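Local coordinates for collagen adhesin (Staphylococcus aureus, PDB 2F68), which is a bacterial surface adhesin that binds collagen, probably by wrapping its Ig-like domains around the collagen triple helix in a "hug", at residues A[118-122]-A[123-127]. Numbering follows the deposited sequence.
Sequences TQTNT and SDDKV
An exposed loop joins strand 104-116 to strand 127-132, and across it Thr120 packs on Asp125 while the chain of Lys126 reaches back to the backbone of Thr120 and Asn121. The Thr120 methyl CG2 lies 3.7 Å from Asp125 CB, the two side chains crossing at about a right angle. The first torsion of Thr120 sends OG1 forward along the chain toward the N-H of Thr122; Thr122 N donates to Thr120 OG1 at 3.3 Å, a long and bent bond (137°) that fits an ST turn. Just beyond it, Asp124 N donates weakly to Thr122 O at 2.6 Å, and with Ser123 at phi 59° and psi -68° this makes a classic gamma turn. Thr122 and Asp125 run alongside each other, with Thr122 CB 3.7 Å from Asp125 OD2. One water donates to that Asp125 OD2 at 2.8 Å and makes a weak bond to Thr122 OG1, bridging the two polar ends. Lys126 bends at chi3, which brings its CE to 3.5 Å from Thr120 O, a carbonyl oxygen that the contact buries without a polar partner in the model. Lys126 NZ ends 3.7 Å from Asn121 ND2, two nitrogens in mere proximity; NZ makes a weak hydrogen bond to His142 ND1, whereas Asn121 OD1 accepts a hydrogen bond from Lys143 NZ. The second half of the loop is tied to the rest of the domain by backbone bonding of Lys126 with Val141 and by Asp125 O, which accepts from Thr61 OG1. The geometry is that of a surface connection between β-strands in an Ig-like domain, its bend shaped by an ST turn running into a classic gamma turn centred on Ser123.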
ATOM      1  N   THR A 118      17.870  -3.100   7.094  1.00 34.72           N
ATOM      2  CA  THR A 118      19.327  -2.979   7.189  1.00 36.99           C
ATOM      3  C   THR A 118      20.026  -3.014   5.826  1.00 38.70           C
ATOM      4  O   THR A 118      21.211  -2.682   5.728  1.00 39.44           O
ATOM      5  CB  THR A 118      19.935  -4.064   8.109  1.00 36.17           C
ATOM      6  OG1 THR A 118      19.404  -5.349   7.760  1.00 35.48           O
ATOM      7  CG2 THR A 118      19.620  -3.768   9.570  1.00 35.69           C
ATOM      8  N   GLN A 119      19.281  -3.403   4.789  1.00 41.08           N
ATOM      9  CA  GLN A 119      19.797  -3.538   3.418  1.00 43.50           C
ATOM     10  C   GLN A 119      21.015  -4.464   3.378  1.00 44.71           C
ATOM     11  O   GLN A 119      22.152  -4.015   3.197  1.00 45.35           O
ATOM     12  CB  GLN A 119      20.118  -2.165   2.799  1.00 43.79           C
ATOM     13  CG  GLN A 119      18.948  -1.175   2.773  1.00 46.17           C
ATOM     14  CD  GLN A 119      17.871  -1.534   1.761  1.00 49.62           C
ATOM     15  OE1 GLN A 119      18.135  -2.193   0.753  1.00 49.98           O
ATOM     16  NE2 GLN A 119      16.646  -1.091   2.023  1.00 48.44           N
ATOM     17  N   THR A 120      20.762  -5.759   3.549  1.00 46.02           N
ATOM     18  CA  THR A 120      21.828  -6.743   3.734  1.00 46.59           C
ATOM     19  C   THR A 120      21.675  -7.986   2.852  1.00 47.71           C
ATOM     20  O   THR A 120      20.601  -8.248   2.306  1.00 47.10           O
ATOM     21  CB  THR A 120      21.948  -7.158   5.228  1.00 47.11           C
ATOM     22  OG1 THR A 120      23.037  -8.075   5.392  1.00 46.24           O
ATOM     23  CG2 THR A 120      20.657  -7.805   5.726  1.00 45.57           C
ATOM     24  N   ASN A 121      22.767  -8.741   2.725  1.00 48.55           N
ATOM     25  CA  ASN A 121      22.787  -9.987   1.958  1.00 49.56           C
ATOM     26  C   ASN A 121      23.325 -11.163   2.780  1.00 49.90           C
ATOM     27  O   ASN A 121      23.863 -12.126   2.226  1.00 50.48           O
ATOM     28  CB  ASN A 121      23.620  -9.816   0.679  1.00 49.67           C
ATOM     29  CG  ASN A 121      23.151  -8.653  -0.181  1.00 50.61           C
ATOM     30  OD1 ASN A 121      23.920  -7.737  -0.471  1.00 51.36           O
ATOM     31  ND2 ASN A 121      21.887  -8.685  -0.592  1.00 49.91           N
ATOM     32  N   THR A 122      23.162 -11.085   4.100  1.00 49.94           N
ATOM     33  CA  THR A 122      23.750 -12.064   5.022  1.00 50.07           C
ATOM     34  C   THR A 122      22.806 -13.236   5.337  1.00 50.14           C
ATOM     35  O   THR A 122      22.835 -13.794   6.439  1.00 51.18           O
ATOM     36  CB  THR A 122      24.247 -11.385   6.331  1.00 49.86           C
ATOM     37  OG1 THR A 122      24.663 -10.043   6.055  1.00 48.22           O
ATOM     38  CG2 THR A 122      25.418 -12.156   6.934  1.00 49.29           C
ATOM     39  N   SER A 123      21.976 -13.600   4.356  1.00 49.33           N
ATOM     40  CA  SER A 123      21.099 -14.784   4.403  1.00 48.07           C
ATOM     41  C   SER A 123      20.087 -14.821   5.560  1.00 46.12           C
ATOM     42  O   SER A 123      18.882 -14.726   5.330  1.00 46.00           O
ATOM     43  CB  SER A 123      21.922 -16.082   4.352  1.00 49.15           C
ATOM     44  OG  SER A 123      21.083 -17.221   4.259  1.00 51.44           O
ATOM     45  N   ASP A 124      20.582 -14.970   6.787  1.00 43.71           N
ATOM     46  CA  ASP A 124      19.729 -15.091   7.971  1.00 42.06           C
ATOM     47  C   ASP A 124      19.007 -13.800   8.358  1.00 39.66           C
ATOM     48  O   ASP A 124      17.911 -13.841   8.921  1.00 39.95           O
ATOM     49  CB  ASP A 124      20.536 -15.616   9.163  1.00 43.20           C
ATOM     50  CG  ASP A 124      21.018 -17.046   8.965  1.00 45.62           C
ATOM     51  OD1 ASP A 124      20.325 -17.876   8.375  1.00 46.92           O
ATOM     52  OD2 ASP A 124      22.211 -17.340   9.469  1.00 46.92           O
ATOM     53  N   ASP A 125      19.627 -12.662   8.051  1.00 36.09           N
ATOM     54  CA  ASP A 125      19.067 -11.354   8.389  1.00 33.56           C
ATOM     55  C   ASP A 125      17.921 -10.941   7.463  1.00 31.99           C
ATOM     56  O   ASP A 125      17.018 -10.212   7.879  1.00 30.70           O
ATOM     57  CB  ASP A 125      20.162 -10.282   8.388  1.00 33.69           C
ATOM     58  CG  ASP A 125      21.222 -10.518   9.455  1.00 34.01           C
ATOM     59  OD1 ASP A 125      20.914 -11.145  10.493  1.00 34.06           O
ATOM     60  OD2 ASP A 125      22.368 -10.065   9.257  1.00 33.85           O
ATOM     61  N   LYS A 126      17.962 -11.410   6.217  1.00 30.62           N
ATOM     62  CA  LYS A 126      16.932 -11.074   5.227  1.00 29.90           C
ATOM     63  C   LYS A 126      15.699 -11.985   5.289  1.00 28.71           C
ATOM     64  O   LYS A 126      14.751 -11.810   4.519  1.00 28.75           O
ATOM     65  CB  LYS A 126      17.518 -11.030   3.807  1.00 30.23           C
ATOM     66  CG  LYS A 126      18.173 -12.324   3.324  1.00 31.61           C
ATOM     67  CD  LYS A 126      18.322 -12.358   1.805  1.00 32.01           C
ATOM     68  CE  LYS A 126      19.416 -11.421   1.307  1.00 34.30           C
ATOM     69  NZ  LYS A 126      19.544 -11.458  -0.176  1.00 35.33           N
ATOM     70  N   VAL A 127      15.719 -12.948   6.210  1.00 26.83           N
ATOM     71  CA  VAL A 127      14.608 -13.882   6.392  1.00 26.08           C
ATOM     72  C   VAL A 127      13.661 -13.399   7.493  1.00 25.19           C
ATOM     73  O   VAL A 127      14.085 -13.139   8.623  1.00 23.87           O
ATOM     74  CB  VAL A 127      15.116 -15.323   6.696  1.00 26.89           C
ATOM     75  CG1 VAL A 127      13.978 -16.231   7.154  1.00 27.56           C
ATOM     76  CG2 VAL A 127      15.802 -15.916   5.473  1.00 27.94           C
TER
HETATM   77  O   HOH W   1      25.029  -9.122   9.322  1.00 25.17           O